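Local coordinates for dipeptide transport protein DPPA (Bacillus subtilis, PDB 1HI9) that removes N-terminal residues from peptides containing D-amino acids, using two zinc ions per subunit inside the central chamber of a homodecamer, at residues Asp8-Ser13 against Gly111-Ser116; Asp18-Val21 against Arg26-Glu29; His104-Thr109 against Ala158-Glu163. All blocks are in the same frame, centred on the assembly; numbering follows the deposited sequence.

Interaction 1 (Asp8-Ser13 against Gly111-Ser116). With ZN (zinc ion), chain F; ZN (zinc ion), chain G.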
loop_
_atom_site.group_PDB
_atom_site.type_symbol
_atom_site.label_atom_id
_atom_site.label_comp_id
_atom_site.label_asym_id
_atom_site.label_seq_id
_atom_site.Cartn_x
_atom_site.Cartn_y
_atom_site.Cartn_z
ATOM N N ASP A 8 -17.535 28.878 5.717
ATOM C CA ASP A 8 -17.533 27.589 5.038
ATOM C C ASP A 8 -16.421 27.669 3.987
ATOM O O ASP A 8 -15.766 28.707 3.856
ATOM C CB ASP A 8 -18.885 27.344 4.361
ATOM C CG ASP A 8 -19.249 25.875 4.298
ATOM O OD1 ASP A 8 -18.399 25.027 4.629
ATOM O OD2 ASP A 8 -20.392 25.564 3.912
ATOM N N MET A 9 -16.213 26.596 3.231
ATOM C CA MET A 9 -15.144 26.589 2.222
ATOM C C MET A 9 -15.533 26.552 0.750
ATOM O O MET A 9 -14.897 27.213 -0.065
ATOM C CB MET A 9 -14.209 25.406 2.459
ATOM C CG MET A 9 -12.867 25.780 3.030
ATOM S SD MET A 9 -11.747 24.404 3.001
ATOM C CE MET A 9 -10.395 25.089 2.109
ATOM N N GLU A 10 -16.544 25.758 0.404
ATOM C CA GLU A 10 -16.944 25.611 -0.990
ATOM C C GLU A 10 -17.201 26.920 -1.718
ATOM O O GLU A 10 -16.961 27.027 -2.921
ATOM C CB GLU A 10 -18.177 24.718 -1.107
ATOM C CG GLU A 10 -17.931 23.258 -0.761
ATOM C CD GLU A 10 -17.939 22.992 0.734
ATOM O OE1 GLU A 10 -18.106 23.954 1.508
ATOM O OE2 GLU A 10 -17.784 21.817 1.133
ATOM N N GLY A 11 -17.687 27.912 -0.989
ATOM C CA GLY A 11 -17.970 29.193 -1.593
ATOM C C GLY A 11 -16.808 30.165 -1.575
ATOM O O GLY A 11 -16.928 31.273 -2.084
ATOM N N ILE A 12 -15.679 29.775 -0.990
ATOM C CA ILE A 12 -14.525 30.660 -0.950
ATOM C C ILE A 12 -14.109 30.985 -2.374
ATOM O O ILE A 12 -14.275 30.173 -3.298
ATOM C CB ILE A 12 -13.346 30.020 -0.209
ATOM C CG1 ILE A 12 -13.700 29.862 1.263
ATOM C CG2 ILE A 12 -12.104 30.870 -0.363
ATOM C CD1 ILE A 12 -14.047 31.155 1.959
ATOM N N SER A 13 -13.558 32.176 -2.551
ATOM C CA SER A 13 -13.169 32.606 -3.882
ATOM C C SER A 13 -12.003 31.822 -4.460
ATOM O O SER A 13 -11.137 31.360 -3.727
ATOM C CB SER A 13 -12.847 34.093 -3.869
ATOM O OG SER A 13 -11.855 34.365 -2.913
ATOM N N GLY A 111 -25.138 25.564 -8.822
ATOM C CA GLY A 111 -24.174 26.153 -7.910
ATOM C C GLY A 111 -22.977 25.238 -7.714
ATOM O O GLY A 111 -23.115 24.014 -7.599
ATOM N N VAL A 112 -21.792 25.835 -7.695
ATOM C CA VAL A 112 -20.568 25.074 -7.508
ATOM C C VAL A 112 -20.591 24.322 -6.171
ATOM O O VAL A 112 -20.968 24.879 -5.141
ATOM C CB VAL A 112 -19.335 26.001 -7.568
ATOM C CG1 VAL A 112 -19.413 27.036 -6.463
ATOM C CG2 VAL A 112 -18.060 25.176 -7.469
ATOM N N MET A 113 -20.202 23.047 -6.210
ATOM C CA MET A 113 -20.157 22.187 -5.029
ATOM C C MET A 113 -21.416 22.241 -4.174
ATOM O O MET A 113 -21.345 22.212 -2.951
ATOM C CB MET A 113 -18.933 22.534 -4.183
ATOM C CG MET A 113 -17.627 22.346 -4.944
ATOM S SD MET A 113 -16.135 22.728 -3.955
ATOM C CE MET A 113 -15.940 21.197 -3.217
ATOM N N SER A 114 -22.568 22.311 -4.830
ATOM C CA SER A 114 -23.845 22.371 -4.126
ATOM C C SER A 114 -24.114 21.113 -3.285
ATOM O O SER A 114 -23.887 19.986 -3.730
ATOM C CB SER A 114 -24.986 22.550 -5.130
ATOM O OG SER A 114 -25.059 21.440 -6.000
ATOM N N HIS A 115 -24.595 21.329 -2.065
ATOM C CA HIS A 115 -24.941 20.241 -1.151
ATOM C C HIS A 115 -25.465 20.858 0.133
ATOM O O HIS A 115 -25.458 22.075 0.270
ATOM C CB HIS A 115 -23.726 19.366 -0.838
ATOM C CG HIS A 115 -22.675 20.069 -0.039
ATOM N ND1 HIS A 115 -21.819 20.999 -0.590
ATOM C CD2 HIS A 115 -22.373 20.017 1.279
ATOM C CE1 HIS A 115 -21.034 21.486 0.351
ATOM N NE2 HIS A 115 -21.348 20.906 1.496
ATOM N N SER A 116 -25.932 20.012 1.048
ATOM C CA SER A 116 -26.457 20.447 2.340
ATOM C C SER A 116 -25.975 19.518 3.455
ATOM O O SER A 116 -26.540 18.446 3.656
ATOM C CB SER A 116 -27.990 20.455 2.322
ATOM O OG SER A 116 -28.487 21.371 1.375
HETATM ZN ZN ZN F . -21.446 23.921 3.411
HETATM ZN ZN ZN G . -18.442 23.004 3.567
HETATM O O HOH W 1 -20.747 22.073 4.125
#
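Glu-10 meets Met-113 and His-115 in a buried contact at the dinuclear zinc site, between the loop that follows strand 2-7 and the one after strand 97-103. The aliphatic part of Glu-10 lies across the thioether of Met-113 at about a right angle, CG of Glu-10 standing 3.6 Å from Met-113 CB. A bend at chi2 (81°) turns the carboxylate away from Met-113 and toward the metals, and OE1 of Glu-10 binds one zinc at 2.3 Å. OE2 of Glu-10, a longer 2.8 Å from that ion, approaches CE1 of His-115 obliquely at 3.4 Å, the carboxylate and ring planes 57° apart. This is the M55 active centre, in which Asp-8 bridges the two zinc ions, OD2 on one and OD1 on the other, and His-115 is the assigned nucleophile. His-60 completes the protein ligands of the zinc held by Glu-10; His-104 and Glu-133 do so for the other. Within its own loop, ND1 of His-115 donates to Met-113 O at 2.7 Å in the ring plane. NE2 of His-115 is hydrogen-bonded, at 2.9 Å, to the water bridging the two zinc ions, and Phe-273 of a neighbouring subunit packs edge-to-face on the same ring.

Interaction 2 (Asp18-Val21 against Arg26-Glu29)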
loop_
_atom_site.group_PDB
_atom_site.type_symbol
_atom_site.label_atom_id
_atom_site.label_comp_id
_atom_site.label_asym_id
_atom_site.label_seq_id
_atom_site.Cartn_x
_atom_site.Cartn_y
_atom_site.Cartn_z
ATOM N N ASP A 18 -13.425 20.121 -5.221
ATOM C CA ASP A 18 -13.094 19.597 -3.909
ATOM C C ASP A 18 -11.619 19.324 -3.628
ATOM O O ASP A 18 -11.262 19.039 -2.490
ATOM C CB ASP A 18 -13.933 18.349 -3.613
ATOM C CG ASP A 18 -13.475 17.129 -4.383
ATOM O OD1 ASP A 18 -12.738 17.266 -5.371
ATOM O OD2 ASP A 18 -13.867 16.005 -4.002
ATOM N N THR A 19 -10.757 19.412 -4.637
ATOM C CA THR A 19 -9.343 19.198 -4.388
ATOM C C THR A 19 -8.840 20.350 -3.506
ATOM O O THR A 19 -7.775 20.255 -2.911
ATOM C CB THR A 19 -8.506 19.176 -5.686
ATOM O OG1 THR A 19 -8.491 20.481 -6.278
ATOM C CG2 THR A 19 -9.096 18.177 -6.689
ATOM N N PHE A 20 -9.611 21.435 -3.433
ATOM C CA PHE A 20 -9.259 22.585 -2.616
ATOM C C PHE A 20 -9.949 22.580 -1.238
ATOM O O PHE A 20 -9.576 23.358 -0.365
ATOM C CB PHE A 20 -9.633 23.901 -3.321
ATOM C CG PHE A 20 -8.796 24.227 -4.527
ATOM C CD1 PHE A 20 -9.013 23.578 -5.734
ATOM C CD2 PHE A 20 -7.793 25.194 -4.457
ATOM C CE1 PHE A 20 -8.254 23.878 -6.852
ATOM C CE2 PHE A 20 -7.024 25.503 -5.577
ATOM C CZ PHE A 20 -7.259 24.841 -6.774
ATOM N N VAL A 21 -10.950 21.730 -1.031
ATOM C CA VAL A 21 -11.660 21.724 0.252
ATOM C C VAL A 21 -11.595 20.410 1.018
ATOM O O VAL A 21 -12.000 20.342 2.169
ATOM C CB VAL A 21 -13.158 22.087 0.067
ATOM C CG1 VAL A 21 -13.283 23.315 -0.815
ATOM C CG2 VAL A 21 -13.914 20.915 -0.535
ATOM N N ARG A 26 -4.805 17.132 -2.826
ATOM C CA ARG A 26 -3.692 17.957 -3.306
ATOM C C ARG A 26 -3.725 19.474 -3.161
ATOM O O ARG A 26 -2.699 20.087 -2.865
ATOM C CB ARG A 26 -3.403 17.588 -4.774
ATOM C CG ARG A 26 -2.689 18.657 -5.622
ATOM C CD ARG A 26 -2.386 18.089 -7.018
ATOM N NE ARG A 26 -3.530 17.308 -7.503
ATOM C CZ ARG A 26 -4.466 17.749 -8.344
ATOM N NH1 ARG A 26 -4.399 18.985 -8.832
ATOM N NH2 ARG A 26 -5.485 16.953 -8.668
ATOM N N ASN A 27 -4.884 20.093 -3.356
ATOM C CA ASN A 27 -4.929 21.546 -3.256
ATOM C C ASN A 27 -5.504 22.101 -1.977
ATOM O O ASN A 27 -5.756 23.305 -1.871
ATOM C CB ASN A 27 -5.665 22.121 -4.461
ATOM C CG ASN A 27 -4.918 21.866 -5.753
ATOM O OD1 ASN A 27 -3.718 22.152 -5.846
ATOM N ND2 ASN A 27 -5.615 21.331 -6.758
ATOM N N TYR A 28 -5.688 21.228 -0.991
ATOM C CA TYR A 28 -6.258 21.641 0.291
ATOM C C TYR A 28 -5.461 22.730 1.021
ATOM O O TYR A 28 -6.041 23.719 1.483
ATOM C CB TYR A 28 -6.421 20.431 1.213
ATOM C CG TYR A 28 -6.951 20.802 2.580
ATOM C CD1 TYR A 28 -8.253 21.290 2.739
ATOM C CD2 TYR A 28 -6.141 20.702 3.711
ATOM C CE1 TYR A 28 -8.728 21.669 3.994
ATOM C CE2 TYR A 28 -6.605 21.081 4.962
ATOM C CZ TYR A 28 -7.893 21.562 5.102
ATOM O OH TYR A 28 -8.347 21.940 6.342
ATOM N N GLU A 29 -4.145 22.547 1.135
ATOM C CA GLU A 29 -3.313 23.522 1.835
ATOM C C GLU A 29 -3.414 24.926 1.237
ATOM O O GLU A 29 -3.413 25.918 1.967
ATOM C CB GLU A 29 -1.850 23.055 1.884
ATOM C CG GLU A 29 -1.603 21.909 2.854
ATOM C CD GLU A 29 -0.122 21.640 3.089
ATOM O OE1 GLU A 29 0.608 22.574 3.512
ATOM O OE2 GLU A 29 0.313 20.488 2.856
#
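The start of helix 28-48 is where this contact belongs: Asn-27 occupies the N-cap position, and the short turn of Asp-18 to Val-21, in the loop that leads up to the helix, packs against it. The asparagine side chain makes no capping bond; instead ND2 of Asn-27 donates to Thr-19 OG1 over 3.0 Å, nearly straight at 173°, with the hydroxyl oxygen lying in the amide plane. The two side chains run side by side and point the same way, and Thr-19 OG1 is also tied to Asp-17. A second, weak and strongly bent bond joins the backbones, from Asn-27 N to Thr-19 O at 2.9 Å.

Phe-20 meets the same asparagine through its ring. CB of Asn-27 sits squarely over one face of the Phe-20 ring, 3.6 Å from the centroid, a CH-pi contact almost on the ring normal. The amide plane lies 27° from that of the ring, and ND2 of Asn-27 stands 3.7 Å from Phe-20 CE1. One side chain thus grips both the hydroxyl of Thr-19 and the aromatic face next to it, and OD1 of Asn-27 is hydrogen-bonded to Arg-32 of a neighbouring subunit, so the site also belongs to a subunit interface.

Tyr-28, the first residue of the helix, packs along the end of the turn. With CG anti to the backbone N (chi1 178°), its ring is carried along the Val-21 backbone, which it meets obliquely, while its OH bonds to Asn-65. The nearest approach there is between Tyr-28 CD1 and Val-21 C, at 3.9 Å.

Interaction 3 (His104-Thr109 against Ala158-Glu163); sequences HARAST and AKEAEE. With ZN (zinc ion), chain F.
Glu-160 reaches out from helix 155-162 and sets its carboxylate against the backbone and the aliphatic stem of Arg-106. The reach comes from a fully stretched chain, CG anti to the backbone N (chi1 173°) and chi2 extended as well, which carries the carboxylate away from the helix to the loop after strand 97-103. There OE2 of Glu-160 accepts the backbone N-H of Arg-106 at 2.9 Å, through its syn lone pair and with an angle of 154° at the hydrogen. The same oxygen stands 3.3 Å from Ala-105 CA.

OE1 of Glu-160 turns to the Arg-106 side chain, lying alongside its methylenes, with CB of Arg-106 3.4 Å away. The two chains pass at a slant, and their flat ends are nearly perpendicular, the guanidinium and carboxylate planes 78° apart. OE1 of Glu-160 comes in at the guanidinium edge, but at 4.3 Å from Arg-106 NE the pair falls beyond a salt bridge; the attraction is probably a longer-range one. CG2 of Thr-109 lies over one face of that guanidinium, toward its rim.

A water adds a second polar link between the segments. It donates to OE2 of Glu-160 at 2.7 Å and to Thr-109 OG1, whose hydroxyl in turn donates to Arg-106 O across the type II turn from Arg-106 to Thr-109. OE2 therefore takes two donors, one from the protein and one from the water.

Just before Ala-105, ND1 of His-104 donates to Ala-105 O at 3.0 Å, in the plane of the ring but above the carbonyl plane. Together with the bond from NE2 of His-104 to the zinc, at 1.9 Å, this fixes the imidazole's rotation: a second-shell carbonyl positioning a histidine ligand of the dinuclear zinc centre of this M55 aminopeptidase.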
loop_
_atom_site.group_PDB
_atom_site.type_symbol
_atom_site.label_atom_id
_atom_site.label_comp_id
_atom_site.label_asym_id
_atom_site.label_seq_id
_atom_site.Cartn_x
_atom_site.Cartn_y
_atom_site.Cartn_z
ATOM N N HIS A 104 -22.273 28.190 -0.029
ATOM C CA HIS A 104 -22.600 27.583 -1.317
ATOM C C HIS A 104 -24.086 27.313 -1.413
ATOM O O HIS A 104 -24.800 27.425 -0.431
ATOM C CB HIS A 104 -21.827 26.264 -1.462
ATOM C CG HIS A 104 -22.013 25.342 -0.296
ATOM N ND1 HIS A 104 -23.151 24.587 -0.114
ATOM C CD2 HIS A 104 -21.226 25.100 0.780
ATOM C CE1 HIS A 104 -23.060 23.914 1.019
ATOM N NE2 HIS A 104 -21.900 24.210 1.580
ATOM N N ALA A 105 -24.527 26.939 -2.610
ATOM C CA ALA A 105 -25.923 26.644 -2.867
ATOM C C ALA A 105 -26.348 25.359 -2.170
ATOM O O ALA A 105 -25.522 24.458 -1.925
ATOM C CB ALA A 105 -26.146 26.525 -4.352
ATOM N N ARG A 106 -27.641 25.276 -1.853
ATOM C CA ARG A 106 -28.196 24.092 -1.190
ATOM C C ARG A 106 -28.248 22.933 -2.185
ATOM O O ARG A 106 -28.170 23.137 -3.397
ATOM C CB ARG A 106 -29.597 24.395 -0.627
ATOM C CG ARG A 106 -30.670 24.829 -1.654
ATOM C CD ARG A 106 -31.967 25.233 -0.947
ATOM N NE ARG A 106 -32.976 25.833 -1.828
ATOM C CZ ARG A 106 -33.885 25.152 -2.521
ATOM N NH1 ARG A 106 -33.936 23.825 -2.454
ATOM N NH2 ARG A 106 -34.746 25.810 -3.280
ATOM N N ALA A 107 -28.370 21.721 -1.668
ATOM C CA ALA A 107 -28.414 20.515 -2.493
ATOM C C ALA A 107 -29.502 20.529 -3.560
ATOM O O ALA A 107 -30.530 21.184 -3.404
ATOM C CB ALA A 107 -28.602 19.296 -1.597
ATOM N N SER A 108 -29.249 19.813 -4.650
ATOM C CA SER A 108 -30.206 19.682 -5.733
ATOM C C SER A 108 -30.455 20.940 -6.567
ATOM O O SER A 108 -31.391 20.973 -7.357
ATOM C CB SER A 108 -31.535 19.169 -5.162
ATOM O OG SER A 108 -31.335 17.985 -4.408
ATOM N N THR A 109 -29.637 21.974 -6.402
ATOM C CA THR A 109 -29.823 23.192 -7.188
ATOM C C THR A 109 -28.505 23.610 -7.864
ATOM O O THR A 109 -27.428 23.116 -7.509
ATOM C CB THR A 109 -30.326 24.360 -6.311
ATOM O OG1 THR A 109 -29.284 24.781 -5.422
ATOM C CG2 THR A 109 -31.535 23.928 -5.481
ATOM N N ALA A 158 -25.558 33.582 -3.290
ATOM C CA ALA A 158 -26.002 34.952 -3.080
ATOM C C ALA A 158 -27.483 35.063 -3.423
ATOM O O ALA A 158 -28.253 35.649 -2.678
ATOM C CB ALA A 158 -25.181 35.907 -3.946
ATOM N N LYS A 159 -27.860 34.485 -4.560
ATOM C CA LYS A 159 -29.237 34.509 -5.030
ATOM C C LYS A 159 -30.131 33.800 -4.025
ATOM O O LYS A 159 -31.228 34.266 -3.710
ATOM C CB LYS A 159 -29.330 33.809 -6.385
ATOM C CG LYS A 159 -30.579 34.123 -7.192
ATOM C CD LYS A 159 -30.637 35.612 -7.553
ATOM C CE LYS A 159 -31.708 35.903 -8.608
ATOM N NZ LYS A 159 -31.404 35.224 -9.909
ATOM N N GLU A 160 -29.650 32.663 -3.528
ATOM C CA GLU A 160 -30.397 31.880 -2.551
ATOM C C GLU A 160 -30.595 32.700 -1.271
ATOM O O GLU A 160 -31.676 32.697 -0.684
ATOM C CB GLU A 160 -29.658 30.564 -2.267
ATOM C CG GLU A 160 -30.235 29.715 -1.148
ATOM C CD GLU A 160 -29.518 28.366 -1.002
ATOM O OE1 GLU A 160 -29.635 27.742 0.074
ATOM O OE2 GLU A 160 -28.844 27.920 -1.960
ATOM N N ALA A 161 -29.557 33.427 -0.861
ATOM C CA ALA A 161 -29.626 34.251 0.344
ATOM C C ALA A 161 -30.666 35.360 0.226
ATOM O O ALA A 161 -31.549 35.494 1.072
ATOM C CB ALA A 161 -28.274 34.849 0.642
ATOM N N GLU A 162 -30.568 36.149 -0.834
ATOM C CA GLU A 162 -31.500 37.247 -1.009
ATOM C C GLU A 162 -32.961 36.840 -1.234
ATOM O O GLU A 162 -33.865 37.638 -0.996
ATOM C CB GLU A 162 -31.010 38.182 -2.119
ATOM C CG GLU A 162 -30.502 37.492 -3.346
ATOM C CD GLU A 162 -29.653 38.415 -4.217
ATOM O OE1 GLU A 162 -28.679 39.003 -3.698
ATOM O OE2 GLU A 162 -29.952 38.541 -5.426
ATOM N N GLU A 163 -33.192 35.605 -1.668
ATOM C CA GLU A 163 -34.552 35.130 -1.883
ATOM C C GLU A 163 -35.156 34.669 -0.570
ATOM O O GLU A 163 -36.347 34.372 -0.496
ATOM C CB GLU A 163 -34.579 33.976 -2.878
ATOM C CG GLU A 163 -34.238 34.391 -4.301
ATOM C CD GLU A 163 -34.406 33.261 -5.309
ATOM O OE1 GLU A 163 -34.174 33.507 -6.515
ATOM O OE2 GLU A 163 -34.768 32.133 -4.899
HETATM ZN ZN ZN F . -21.446 23.921 3.411
HETATM O O HOH W 2 -29.803 27.404 -4.451
HETATM O O HOH W 1 -20.747 22.073 4.125
#

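Interactions 1 and 3 share the dinuclear centre: Asp-8 OD2 and His-104 NE2, 3.1 Å apart, bind the same zinc, and one metal-bound water belongs to both. Their loops are also joined by probable hydrogen bonds, from His-115 N to Ala-105 O (3.3 Å) and between Ser-116 OG and Ala-107 N (3.1 Å), while the rings of His-115 and His-104 stack. Interaction 2 lies within the loop closed by interaction 1, their centres about 13 Å apart. CE of Met-113 bridges the two, packing 3.4 Å from Val-21 CG2, and Val-21 O bonds to the zinc ligand His-60. Interactions 2 and 3 do not touch; their nearest atoms are about 8 Å apart.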